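Side-chain contacts in fimbrin (Schizosaccharomyces pombe, PDB 1RT8), which binds and crosslinks actin filaments, working in structures that build and maintain cell polarity and taking part in cytokinesis, mating and spore formation: residues E68-K73 / A474-S479; V198-L203 / A256-T261; L385-M390 / L502-I507; V414-S419 / L445-G450. All blocks are in the same frame, centred on the assembly; numbering follows the deposited sequence.

Contact 1 (E68-K73 / A474-S479); sequences ERVLNK and ARLAIS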
loop_
_atom_site.group_PDB
_atom_site.type_symbol
_atom_site.label_atom_id
_atom_site.label_comp_id
_atom_site.label_asym_id
_atom_site.label_seq_id
_atom_site.Cartn_x
_atom_site.Cartn_y
_atom_site.Cartn_z
ATOM N N GLU A 68 -2.947 2.361 -17.368
ATOM C CA GLU A 68 -3.905 1.455 -17.985
ATOM C C GLU A 68 -3.611 1.028 -19.417
ATOM O O GLU A 68 -4.195 0.064 -19.911
ATOM C CB GLU A 68 -5.309 2.045 -17.868
ATOM C CG GLU A 68 -5.621 2.509 -16.454
ATOM C CD GLU A 68 -7.099 2.779 -16.238
ATOM O OE1 GLU A 68 -7.813 2.998 -17.238
ATOM O OE2 GLU A 68 -7.541 2.783 -15.064
ATOM N N ARG A 69 -2.702 1.718 -20.090
ATOM C CA ARG A 69 -2.381 1.320 -21.453
ATOM C C ARG A 69 -1.635 -0.018 -21.512
ATOM O O ARG A 69 -1.380 -0.526 -22.600
ATOM C CB ARG A 69 -1.557 2.401 -22.143
ATOM C CG ARG A 69 -2.310 3.708 -22.315
ATOM C CD ARG A 69 -1.377 4.777 -22.797
ATOM N NE ARG A 69 -0.213 4.885 -21.926
ATOM C CZ ARG A 69 0.854 5.625 -22.200
ATOM N NH1 ARG A 69 0.900 6.322 -23.327
ATOM N NH2 ARG A 69 1.875 5.667 -21.354
ATOM N N VAL A 70 -1.281 -0.588 -20.355
ATOM C CA VAL A 70 -0.588 -1.888 -20.331
ATOM C C VAL A 70 -1.599 -3.032 -20.228
ATOM O O VAL A 70 -1.267 -4.196 -20.462
ATOM C CB VAL A 70 0.395 -2.039 -19.120
ATOM C CG1 VAL A 70 1.395 -0.897 -19.089
ATOM C CG2 VAL A 70 -0.387 -2.123 -17.814
ATOM N N LEU A 71 -2.837 -2.696 -19.883
ATOM C CA LEU A 71 -3.879 -3.700 -19.727
ATOM C C LEU A 71 -4.522 -4.121 -21.036
ATOM O O LEU A 71 -4.725 -3.297 -21.929
ATOM C CB LEU A 71 -4.977 -3.173 -18.799
ATOM C CG LEU A 71 -4.565 -2.762 -17.386
ATOM C CD1 LEU A 71 -5.694 -1.998 -16.725
ATOM C CD2 LEU A 71 -4.195 -4.005 -16.588
ATOM N N ASN A 72 -4.839 -5.407 -21.142
ATOM C CA ASN A 72 -5.521 -5.933 -22.320
ATOM C C ASN A 72 -6.955 -5.490 -22.090
ATOM O O ASN A 72 -7.528 -5.782 -21.035
ATOM C CB ASN A 72 -5.432 -7.452 -22.345
ATOM C CG ASN A 72 -4.006 -7.939 -22.442
ATOM O OD1 ASN A 72 -3.260 -7.502 -23.307
ATOM N ND2 ASN A 72 -3.620 -8.848 -21.554
ATOM N N LYS A 73 -7.545 -4.802 -23.063
ATOM C CA LYS A 73 -8.890 -4.270 -22.875
ATOM C C LYS A 73 -10.066 -4.812 -23.679
ATOM O O LYS A 73 -10.841 -4.032 -24.230
ATOM C CB LYS A 73 -8.842 -2.748 -23.037
ATOM C CG LYS A 73 -7.913 -2.067 -22.050
ATOM C CD LYS A 73 -7.776 -0.588 -22.329
ATOM C CE LYS A 73 -6.827 0.064 -21.341
ATOM N NZ LYS A 73 -6.628 1.519 -21.621
ATOM N N ALA A 474 8.322 6.499 -16.961
ATOM C CA ALA A 474 8.628 5.712 -15.770
ATOM C C ALA A 474 7.412 4.947 -15.255
ATOM O O ALA A 474 7.525 3.784 -14.859
ATOM C CB ALA A 474 9.190 6.619 -14.672
ATOM N N ARG A 475 6.250 5.596 -15.276
ATOM C CA ARG A 475 5.006 4.984 -14.819
ATOM C C ARG A 475 4.621 3.823 -15.730
ATOM O O ARG A 475 4.094 2.799 -15.280
ATOM C CB ARG A 475 3.886 6.031 -14.806
ATOM C CG ARG A 475 2.554 5.529 -14.270
ATOM C CD ARG A 475 1.567 6.678 -14.130
ATOM N NE ARG A 475 2.015 7.649 -13.135
ATOM C CZ ARG A 475 1.924 8.969 -13.278
ATOM N NH1 ARG A 475 1.404 9.490 -14.380
ATOM N NH2 ARG A 475 2.350 9.771 -12.312
ATOM N N LEU A 476 4.881 3.997 -17.020
ATOM C CA LEU A 476 4.588 2.965 -18.005
ATOM C C LEU A 476 5.542 1.795 -17.770
ATOM O O LEU A 476 5.135 0.642 -17.804
ATOM C CB LEU A 476 4.783 3.508 -19.426
ATOM C CG LEU A 476 4.648 2.484 -20.558
ATOM C CD1 LEU A 476 3.222 1.952 -20.601
ATOM C CD2 LEU A 476 5.024 3.132 -21.894
ATOM N N ALA A 477 6.813 2.106 -17.530
ATOM C CA ALA A 477 7.820 1.076 -17.290
ATOM C C ALA A 477 7.462 0.240 -16.062
ATOM O O ALA A 477 7.534 -0.993 -16.098
ATOM C CB ALA A 477 9.206 1.719 -17.109
ATOM N N ILE A 478 7.079 0.907 -14.973
ATOM C CA ILE A 478 6.713 0.193 -13.748
ATOM C C ILE A 478 5.518 -0.735 -13.952
ATOM O O ILE A 478 5.527 -1.868 -13.478
ATOM C CB ILE A 478 6.414 1.173 -12.592
ATOM C CG1 ILE A 478 7.718 1.838 -12.139
ATOM C CG2 ILE A 478 5.733 0.436 -11.441
ATOM C CD1 ILE A 478 7.539 2.932 -11.107
ATOM N N SER A 479 4.491 -0.262 -14.655
ATOM C CA SER A 479 3.315 -1.085 -14.910
ATOM C C SER A 479 3.655 -2.263 -15.836
ATOM O O SER A 479 3.082 -3.352 -15.714
ATOM C CB SER A 479 2.193 -0.238 -15.534
ATOM O OG SER A 479 1.702 0.737 -14.618
#

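Contact 2 (V198-L203 / A256-T261); sequences VLLNQL and AHLFNT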
loop_
_atom_site.group_PDB
_atom_site.type_symbol
_atom_site.label_atom_id
_atom_site.label_comp_id
_atom_site.label_asym_id
_atom_site.label_seq_id
_atom_site.Cartn_x
_atom_site.Cartn_y
_atom_site.Cartn_z
ATOM N N VAL A 198 -23.840 11.576 18.838
ATOM C CA VAL A 198 -23.150 12.687 19.482
ATOM C C VAL A 198 -22.156 13.303 18.494
ATOM O O VAL A 198 -22.041 14.526 18.398
ATOM C CB VAL A 198 -22.410 12.218 20.759
ATOM C CG1 VAL A 198 -21.619 13.360 21.356
ATOM C CG2 VAL A 198 -23.422 11.707 21.784
ATOM N N LEU A 199 -21.449 12.452 17.751
ATOM C CA LEU A 199 -20.483 12.929 16.759
ATOM C C LEU A 199 -21.176 13.819 15.725
ATOM O O LEU A 199 -20.749 14.944 15.477
ATOM C CB LEU A 199 -19.805 11.743 16.047
ATOM C CG LEU A 199 -18.937 12.093 14.826
ATOM C CD1 LEU A 199 -17.811 13.034 15.237
ATOM C CD2 LEU A 199 -18.374 10.815 14.201
ATOM N N LEU A 200 -22.247 13.314 15.126
ATOM C CA LEU A 200 -22.981 14.081 14.125
ATOM C C LEU A 200 -23.538 15.395 14.691
ATOM O O LEU A 200 -23.553 16.422 14.009
ATOM C CB LEU A 200 -24.116 13.234 13.551
ATOM C CG LEU A 200 -23.681 12.011 12.745
ATOM C CD1 LEU A 200 -24.901 11.380 12.082
ATOM C CD2 LEU A 200 -22.667 12.424 11.687
ATOM N N ASN A 201 -23.997 15.357 15.937
ATOM C CA ASN A 201 -24.538 16.552 16.575
ATOM C C ASN A 201 -23.413 17.535 16.885
ATOM O O ASN A 201 -23.614 18.747 16.902
ATOM C CB ASN A 201 -25.279 16.174 17.862
ATOM C CG ASN A 201 -25.639 17.383 18.703
ATOM O OD1 ASN A 201 -24.932 17.727 19.654
ATOM N ND2 ASN A 201 -26.733 18.048 18.346
ATOM N N GLN A 202 -22.223 17.003 17.126
ATOM C CA GLN A 202 -21.076 17.839 17.429
ATOM C C GLN A 202 -20.569 18.473 16.135
ATOM O O GLN A 202 -20.190 19.639 16.122
ATOM C CB GLN A 202 -19.982 16.990 18.085
ATOM C CG GLN A 202 -18.786 17.761 18.617
ATOM C CD GLN A 202 -19.170 18.873 19.579
ATOM O OE1 GLN A 202 -19.984 18.680 20.486
ATOM N NE2 GLN A 202 -18.569 20.041 19.393
ATOM N N LEU A 203 -20.590 17.710 15.045
ATOM C CA LEU A 203 -20.123 18.201 13.749
ATOM C C LEU A 203 -21.050 19.216 13.080
ATOM O O LEU A 203 -20.582 20.147 12.425
ATOM C CB LEU A 203 -19.904 17.035 12.780
ATOM C CG LEU A 203 -18.762 16.051 13.034
ATOM C CD1 LEU A 203 -18.728 15.060 11.887
ATOM C CD2 LEU A 203 -17.423 16.787 13.153
ATOM N N ALA A 256 -14.741 7.172 7.739
ATOM C CA ALA A 256 -13.741 7.766 6.862
ATOM C C ALA A 256 -14.357 8.849 5.980
ATOM O O ALA A 256 -13.836 9.962 5.889
ATOM C CB ALA A 256 -13.091 6.686 5.997
ATOM N N HIS A 257 -15.468 8.519 5.336
ATOM C CA HIS A 257 -16.135 9.469 4.456
ATOM C C HIS A 257 -16.628 10.708 5.211
ATOM O O HIS A 257 -16.546 11.835 4.710
ATOM C CB HIS A 257 -17.303 8.783 3.744
ATOM C CG HIS A 257 -18.031 9.676 2.791
ATOM N ND1 HIS A 257 -19.108 10.449 3.167
ATOM C CD2 HIS A 257 -17.808 9.953 1.485
ATOM C CE1 HIS A 257 -19.517 11.164 2.135
ATOM N NE2 HIS A 257 -18.745 10.882 1.102
ATOM N N LEU A 258 -17.139 10.487 6.419
ATOM C CA LEU A 258 -17.640 11.572 7.246
ATOM C C LEU A 258 -16.488 12.512 7.562
ATOM O O LEU A 258 -16.660 13.730 7.634
ATOM C CB LEU A 258 -18.226 11.009 8.542
ATOM C CG LEU A 258 -18.871 12.001 9.507
ATOM C CD1 LEU A 258 -20.036 12.710 8.815
ATOM C CD2 LEU A 258 -19.349 11.252 10.743
ATOM N N PHE A 259 -15.307 11.930 7.742
ATOM C CA PHE A 259 -14.110 12.697 8.049
ATOM C C PHE A 259 -13.633 13.493 6.841
ATOM O O PHE A 259 -13.138 14.608 6.990
ATOM C CB PHE A 259 -12.993 11.762 8.499
ATOM C CG PHE A 259 -11.655 12.428 8.613
ATOM C CD1 PHE A 259 -11.323 13.171 9.740
ATOM C CD2 PHE A 259 -10.720 12.309 7.593
ATOM C CE1 PHE A 259 -10.076 13.783 9.851
ATOM C CE2 PHE A 259 -9.470 12.919 7.697
ATOM C CZ PHE A 259 -9.148 13.655 8.827
ATOM N N ASN A 260 -13.777 12.924 5.647
ATOM C CA ASN A 260 -13.324 13.608 4.438
ATOM C C ASN A 260 -14.186 14.804 4.069
ATOM O O ASN A 260 -13.690 15.784 3.515
ATOM C CB ASN A 260 -13.282 12.654 3.238
ATOM C CG ASN A 260 -12.261 11.556 3.406
ATOM O OD1 ASN A 260 -11.270 11.725 4.115
ATOM N ND2 ASN A 260 -12.485 10.426 2.740
ATOM N N THR A 261 -15.473 14.730 4.378
ATOM C CA THR A 261 -16.368 15.816 4.025
ATOM C C THR A 261 -16.689 16.776 5.166
ATOM O O THR A 261 -17.078 17.919 4.923
ATOM C CB THR A 261 -17.681 15.261 3.446
ATOM O OG1 THR A 261 -18.209 14.270 4.333
ATOM C CG2 THR A 261 -17.440 14.626 2.088
#

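Contact 3 (L385-M390 / L502-I507); sequences LVWQMM and LVLHFI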
loop_
_atom_site.group_PDB
_atom_site.type_symbol
_atom_site.label_atom_id
_atom_site.label_comp_id
_atom_site.label_asym_id
_atom_site.label_seq_id
_atom_site.Cartn_x
_atom_site.Cartn_y
_atom_site.Cartn_z
ATOM N N LEU A 385 22.128 0.331 6.632
ATOM C CA LEU A 385 21.994 -1.056 7.074
ATOM C C LEU A 385 20.839 -1.754 6.350
ATOM O O LEU A 385 20.994 -2.873 5.878
ATOM C CB LEU A 385 21.778 -1.129 8.588
ATOM C CG LEU A 385 21.372 -2.497 9.161
ATOM C CD1 LEU A 385 22.436 -3.537 8.829
ATOM C CD2 LEU A 385 21.205 -2.380 10.683
ATOM N N VAL A 386 19.681 -1.109 6.262
ATOM C CA VAL A 386 18.573 -1.759 5.569
ATOM C C VAL A 386 18.946 -1.960 4.101
ATOM O O VAL A 386 18.657 -3.012 3.528
ATOM C CB VAL A 386 17.261 -0.955 5.682
ATOM C CG1 VAL A 386 16.172 -1.612 4.849
ATOM C CG2 VAL A 386 16.823 -0.879 7.141
ATOM N N TRP A 387 19.602 -0.970 3.499
ATOM C CA TRP A 387 20.014 -1.096 2.105
ATOM C C TRP A 387 20.887 -2.329 1.912
ATOM O O TRP A 387 20.684 -3.093 0.972
ATOM C CB TRP A 387 20.782 0.140 1.633
ATOM C CG TRP A 387 21.442 -0.066 0.301
ATOM C CD1 TRP A 387 22.777 0.011 0.028
ATOM C CD2 TRP A 387 20.799 -0.420 -0.934
ATOM N NE1 TRP A 387 23.009 -0.273 -1.303
ATOM C CE2 TRP A 387 21.810 -0.540 -1.914
ATOM C CE3 TRP A 387 19.466 -0.643 -1.306
ATOM C CZ2 TRP A 387 21.531 -0.878 -3.246
ATOM C CZ3 TRP A 387 19.188 -0.979 -2.639
ATOM C CH2 TRP A 387 20.214 -1.091 -3.586
ATOM N N GLN A 388 21.861 -2.529 2.795
ATOM C CA GLN A 388 22.728 -3.699 2.675
ATOM C C GLN A 388 21.895 -4.974 2.713
ATOM O O GLN A 388 22.193 -5.938 2.007
ATOM C CB GLN A 388 23.758 -3.727 3.801
ATOM C CG GLN A 388 24.834 -2.695 3.635
ATOM C CD GLN A 388 25.703 -2.961 2.430
ATOM O OE1 GLN A 388 26.049 -2.038 1.691
ATOM N NE2 GLN A 388 26.071 -4.228 2.221
ATOM N N MET A 389 20.860 -4.982 3.548
ATOM C CA MET A 389 19.984 -6.145 3.645
ATOM C C MET A 389 19.245 -6.343 2.320
ATOM O O MET A 389 19.174 -7.456 1.795
ATOM C CB MET A 389 18.973 -5.968 4.784
ATOM C CG MET A 389 18.203 -7.231 5.120
ATOM S SD MET A 389 16.895 -6.975 6.342
ATOM C CE MET A 389 17.724 -7.430 7.859
ATOM N N MET A 390 18.690 -5.263 1.777
ATOM C CA MET A 390 17.981 -5.353 0.506
ATOM C C MET A 390 18.942 -5.749 -0.611
ATOM O O MET A 390 18.625 -6.597 -1.439
ATOM C CB MET A 390 17.329 -4.011 0.143
ATOM C CG MET A 390 16.809 -3.945 -1.297
ATOM S SD MET A 390 15.903 -2.410 -1.705
ATOM C CE MET A 390 14.326 -2.736 -0.965
ATOM N N LEU A 502 17.494 3.145 -5.604
ATOM C CA LEU A 502 16.151 2.793 -6.015
ATOM C C LEU A 502 16.155 2.327 -7.461
ATOM O O LEU A 502 15.370 1.456 -7.835
ATOM C CB LEU A 502 15.204 3.975 -5.791
ATOM C CG LEU A 502 15.237 4.505 -4.345
ATOM C CD1 LEU A 502 14.145 5.561 -4.121
ATOM C CD2 LEU A 502 15.042 3.351 -3.371
ATOM N N VAL A 503 17.049 2.884 -8.272
ATOM C CA VAL A 503 17.137 2.448 -9.658
ATOM C C VAL A 503 17.657 1.011 -9.661
ATOM O O VAL A 503 17.169 0.168 -10.407
ATOM C CB VAL A 503 18.108 3.324 -10.491
ATOM C CG1 VAL A 503 18.414 2.633 -11.832
ATOM C CG2 VAL A 503 17.489 4.707 -10.743
ATOM N N LEU A 504 18.638 0.723 -8.814
ATOM C CA LEU A 504 19.202 -0.625 -8.770
ATOM C C LEU A 504 18.155 -1.637 -8.311
ATOM O O LEU A 504 18.092 -2.747 -8.844
ATOM C CB LEU A 504 20.454 -0.658 -7.876
ATOM C CG LEU A 504 21.293 -1.953 -7.894
ATOM C CD1 LEU A 504 22.741 -1.681 -7.463
ATOM C CD2 LEU A 504 20.640 -2.977 -7.003
ATOM N N HIS A 505 17.325 -1.260 -7.337
ATOM C CA HIS A 505 16.254 -2.141 -6.851
ATOM C C HIS A 505 15.321 -2.511 -8.009
ATOM O O HIS A 505 14.922 -3.661 -8.158
ATOM C CB HIS A 505 15.452 -1.437 -5.745
ATOM C CG HIS A 505 14.128 -2.077 -5.433
ATOM N ND1 HIS A 505 12.927 -1.555 -5.869
ATOM C CD2 HIS A 505 13.816 -3.183 -4.715
ATOM C CE1 HIS A 505 11.933 -2.311 -5.433
ATOM N NE2 HIS A 505 12.447 -3.306 -4.731
ATOM N N PHE A 506 14.983 -1.523 -8.825
ATOM C CA PHE A 506 14.101 -1.729 -9.972
ATOM C C PHE A 506 14.732 -2.719 -10.968
ATOM O O PHE A 506 14.096 -3.686 -11.383
ATOM C CB PHE A 506 13.850 -0.382 -10.657
ATOM C CG PHE A 506 13.039 -0.478 -11.920
ATOM C CD1 PHE A 506 11.663 -0.650 -11.867
ATOM C CD2 PHE A 506 13.658 -0.397 -13.163
ATOM C CE1 PHE A 506 10.907 -0.739 -13.036
ATOM C CE2 PHE A 506 12.913 -0.485 -14.340
ATOM C CZ PHE A 506 11.533 -0.657 -14.276
ATOM N N ILE A 507 15.983 -2.467 -11.343
ATOM C CA ILE A 507 16.684 -3.333 -12.282
ATOM C C ILE A 507 16.800 -4.744 -11.718
ATOM O O ILE A 507 16.606 -5.736 -12.430
ATOM C CB ILE A 507 18.089 -2.784 -12.596
ATOM C CG1 ILE A 507 17.966 -1.443 -13.318
ATOM C CG2 ILE A 507 18.862 -3.768 -13.468
ATOM C CD1 ILE A 507 17.169 -1.512 -14.612
#

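Contact 4 (V414-S419 / L445-G450); sequences VAWANS and LDVLHG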
loop_
_atom_site.group_PDB
_atom_site.type_symbol
_atom_site.label_atom_id
_atom_site.label_comp_id
_atom_site.label_asym_id
_atom_site.label_seq_id
_atom_site.Cartn_x
_atom_site.Cartn_y
_atom_site.Cartn_z
ATOM N N VAL A 414 24.544 -3.234 -14.193
ATOM C CA VAL A 414 24.527 -2.171 -15.201
ATOM C C VAL A 414 24.790 -2.782 -16.583
ATOM O O VAL A 414 24.152 -2.410 -17.564
ATOM C CB VAL A 414 25.613 -1.092 -14.919
ATOM C CG1 VAL A 414 25.626 -0.052 -16.040
ATOM C CG2 VAL A 414 25.346 -0.407 -13.573
ATOM N N ALA A 415 25.731 -3.722 -16.645
ATOM C CA ALA A 415 26.081 -4.400 -17.894
ATOM C C ALA A 415 24.904 -5.235 -18.414
ATOM O O ALA A 415 24.662 -5.290 -19.625
ATOM C CB ALA A 415 27.305 -5.296 -17.681
ATOM N N TRP A 416 24.182 -5.881 -17.499
ATOM C CA TRP A 416 23.021 -6.687 -17.871
ATOM C C TRP A 416 21.946 -5.758 -18.417
ATOM O O TRP A 416 21.333 -6.034 -19.447
ATOM C CB TRP A 416 22.440 -7.421 -16.667
ATOM C CG TRP A 416 21.213 -8.224 -17.002
ATOM C CD1 TRP A 416 21.177 -9.500 -17.488
ATOM C CD2 TRP A 416 19.845 -7.805 -16.878
ATOM N NE1 TRP A 416 19.878 -9.904 -17.666
ATOM C CE2 TRP A 416 19.039 -8.885 -17.299
ATOM C CE3 TRP A 416 19.224 -6.625 -16.449
ATOM C CZ2 TRP A 416 17.641 -8.822 -17.300
ATOM C CZ3 TRP A 416 17.829 -6.565 -16.448
ATOM C CH2 TRP A 416 17.056 -7.658 -16.870
ATOM N N ALA A 417 21.717 -4.658 -17.708
ATOM C CA ALA A 417 20.703 -3.693 -18.116
ATOM C C ALA A 417 21.015 -3.091 -19.484
ATOM O O ALA A 417 20.111 -2.908 -20.306
ATOM C CB ALA A 417 20.577 -2.589 -17.063
ATOM N N ASN A 418 22.284 -2.781 -19.732
ATOM C CA ASN A 418 22.681 -2.210 -21.018
ATOM C C ASN A 418 22.492 -3.219 -22.165
ATOM O O ASN A 418 22.045 -2.844 -23.249
ATOM C CB ASN A 418 24.136 -1.728 -20.981
ATOM C CG ASN A 418 24.274 -0.328 -20.407
ATOM O OD1 ASN A 418 23.436 0.541 -20.654
ATOM N ND2 ASN A 418 25.345 -0.096 -19.651
ATOM N N SER A 419 22.832 -4.483 -21.921
ATOM C CA SER A 419 22.687 -5.547 -22.919
ATOM C C SER A 419 21.233 -5.673 -23.348
ATOM O O SER A 419 20.935 -5.813 -24.530
ATOM C CB SER A 419 23.136 -6.893 -22.348
ATOM O OG SER A 419 24.499 -6.847 -21.983
ATOM N N LEU A 445 12.543 1.720 -20.198
ATOM C CA LEU A 445 11.605 1.163 -21.164
ATOM C C LEU A 445 12.389 0.299 -22.182
ATOM O O LEU A 445 11.895 -0.739 -22.630
ATOM C CB LEU A 445 10.826 2.288 -21.859
ATOM C CG LEU A 445 9.809 2.997 -20.955
ATOM C CD1 LEU A 445 9.290 4.254 -21.619
ATOM C CD2 LEU A 445 8.655 2.049 -20.641
ATOM N N ASP A 446 13.612 0.711 -22.522
ATOM C CA ASP A 446 14.448 -0.072 -23.445
ATOM C C ASP A 446 14.853 -1.407 -22.813
ATOM O O ASP A 446 14.932 -2.434 -23.497
ATOM C CB ASP A 446 15.728 0.681 -23.824
ATOM C CG ASP A 446 15.486 1.783 -24.827
ATOM O OD1 ASP A 446 14.415 1.793 -25.461
ATOM O OD2 ASP A 446 16.380 2.635 -24.985
ATOM N N VAL A 447 15.139 -1.387 -21.511
ATOM C CA VAL A 447 15.514 -2.613 -20.812
ATOM C C VAL A 447 14.339 -3.587 -20.916
ATOM O O VAL A 447 14.512 -4.759 -21.249
ATOM C CB VAL A 447 15.795 -2.350 -19.324
ATOM C CG1 VAL A 447 16.063 -3.662 -18.608
ATOM C CG2 VAL A 447 16.992 -1.418 -19.176
ATOM N N LEU A 448 13.141 -3.083 -20.634
ATOM C CA LEU A 448 11.932 -3.895 -20.682
ATOM C C LEU A 448 11.680 -4.401 -22.096
ATOM O O LEU A 448 11.170 -5.513 -22.295
ATOM C CB LEU A 448 10.738 -3.071 -20.185
ATOM C CG LEU A 448 10.731 -2.774 -18.677
ATOM C CD1 LEU A 448 9.857 -1.576 -18.342
ATOM C CD2 LEU A 448 10.237 -4.000 -17.950
ATOM N N HIS A 449 12.039 -3.579 -23.072
ATOM C CA HIS A 449 11.867 -3.929 -24.471
ATOM C C HIS A 449 12.808 -5.079 -24.799
ATOM O O HIS A 449 12.505 -5.929 -25.640
ATOM C CB HIS A 449 12.167 -2.723 -25.369
ATOM C CG HIS A 449 12.084 -3.034 -26.832
ATOM N ND1 HIS A 449 13.192 -3.360 -27.586
ATOM C CD2 HIS A 449 11.019 -3.145 -27.661
ATOM C CE1 HIS A 449 12.811 -3.661 -28.815
ATOM N NE2 HIS A 449 11.499 -3.539 -28.887
ATOM N N GLY A 450 13.958 -5.105 -24.135
ATOM C CA GLY A 450 14.891 -6.190 -24.374
ATOM C C GLY A 450 14.400 -7.497 -23.771
ATOM O O GLY A 450 14.682 -8.578 -24.294
#

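Contact 1 (E68-K73 / A474-S479)
Leu-476 and Ser-479, three residues apart on helix 467-483, receive Val-70 and Arg-69 from the loop that joins helices 52-61 and 82-99. Leu-476 comes first along the helix. Its CG stands anti to the backbone N (chi1 174°), which carries the two methyls out to the loop although its CB does not start in that direction. There Leu-476 CD1 lies 3.7 Å from Val-70 CG1, the two side chains sliding past one another in opposite senses. The same leucine meets the guanidinium of Arg-69 obliquely: Leu-476 CD1 is 4.0 Å from Arg-69 NH2, and Leu-476 CD2 is 4.1 Å from that nitrogen. The arginine, bent at chi3 (-54°), crosses the leucine at about a right angle. A turn further on, Ser-479 points its CB at the loop. Both methyls of Val-70 bear on that carbon, with Val-70 CG1 3.7 Å and Val-70 CG2 3.9 Å from Ser-479 CB. The contact joins the first calponin-homology (CH) domain to the fourth, the two ends of the crosslinking core. Its chemistry is mixed: round a buried apolar centre of valine, leucine and a serine methylene, the hydrogen bond from Ser-479 OG to Asp-67 N ties helix to loop, while the Asp-67 carboxylate holds the Arg-69 guanidinium in a salt bridge from within the loop, probably steadying it beside Leu-476.

Contact 2 (V198-L203 / A256-T261)
Leu-258 points its branched end into a group of three leucines, Leu-199, Leu-200 and Leu-203, on the facing helix. Two of the three meet it head-on. Leu-199 and Leu-258 reach toward each other tip to tip, their CD2 methyls 3.6 Å apart, and Leu-203 does the same from one turn further along, with Leu-203 CD1 3.9 Å from Leu-258 CG. Leu-200 comes in at a slant instead: its CD2 lies 3.6 Å from Leu-258 CD2 and 3.9 Å from Leu-258 CD1, in touch with both prongs of the fork. An extended first torsion (chi1 -177°), with CG anti to the backbone N, sends Leu-258 straight across the interface. The helices belong to the second calponin-homology (CH) domain, a compact bundle of helices, and this leucine cluster is part of its apolar core. They run almost parallel here, with 7° between their directions. Their axes stay 12.5 Å apart, so the gap is spanned by side chains meeting at their ends and the backbones remain well separated. Helix 162-176 packs against both members of the pair: Phe-170 touches Leu-199 and His-173 touches Leu-203 on helix 194-203, while on helix 248-261 Phe-259 rests on Leu-166 and meets the ring of Trp-169 edge to face.

Contact 3 (L385-M390 / L502-I507)
Trp-387 and Met-390 extend from helix 379-397 to Leu-504 and His-505 on helix 500-511, making one apolar contact and one sulfur-aromatic contact. In the apolar contact, Leu-504 CD2 meets the rim of the indole, close to the ring plane, 3.9 Å from Trp-387 CH2. The tryptophan keeps its CG anti to the backbone N (chi1 169°), and this throws the far end of the six-membered ring across to the other helix. The leucine crosses it at about a right angle, offering one methyl to the ring's edge. In the sulfur-aromatic contact, Met-390 SD approaches the imidazole of His-505 obliquely. The sulfur is 4.5 Å from the ring centroid, 52° off the ring normal, and its closest ring atom is His-505 CD2, 3.7 Å from Met-390 SD. The methionine chain runs extended as far as SD and then bends at chi3 (-78°), which leaves Met-390 CE 3.8 Å from the same His-505 CD2. A cation-pi interaction with Arg-501 also engages the indole of Trp-387. All four residues are buried, and together they link the third calponin-homology (CH) domain to the fourth within the second actin-binding region. Helix 282-296 flanks Trp-387 and Met-390, through Phe-290 and Trp-293 respectively, while on helix 410-421 Asp-410 and Met-413 lie against Leu-504.

Contact 4 (V414-S419 / L445-G450)
Val-447 divides its two methyls between neighbouring residues of helix 410-421, one facing the indole of Trp-416 and the other the backbone of Ala-417. The split follows from its first torsion: CG1 is anti to the backbone N (chi1 175°), whereas CG2 lies beside that N, opposite the carbonyl carbon. Val-447 CG1 approaches the six-membered ring obliquely, 4.0 Å from Trp-416 CZ3. Trp-416 also has an extended chi1, 178°, by which the indole swings over to helix 442-451, and the valine stands roughly perpendicular to the tryptophan side chain as they meet. The indole thus offers the far corner of its larger ring, while its pyrrole part stays back toward its own helix. Val-447 CG2 rests 3.6 Å from Ala-417 O and 4.3 Å from Ala-417 CB, so this branch lies against main chain as much as side chain. With only a methyl at position 417, the backbones come near, and the CA atoms of Ala-417 and Val-447 are 5.9 Å apart. The pair of helices belongs to the fourth calponin-homology (CH) domain. Helix 500-511 packs against both, with Ile-507 and Met-511 touching Trp-416 and Leu-510 touching Val-447, while helix 467-483 meets helix 442-451 through Leu-445 and Leu-448.

In the fold
From the N terminus, contact 1 opens first, in the first CH domain, and closes about 400 residues later in the fourth, so its loop takes in most of the chain. Contact 2 opens and closes within that span, a local closure of the second CH domain, about 20 Å from contact 1 between nearest atoms. Contact 3 opens in the third CH domain and closes beyond the second half of contact 1, so the two loops cross. Contact 4 falls inside both, closing a short loop within the fourth domain. That domain is the common ground: contacts 1, 3 and 4 touch there, whereas contact 2 lies across the chain's centre from contacts 3 and 4.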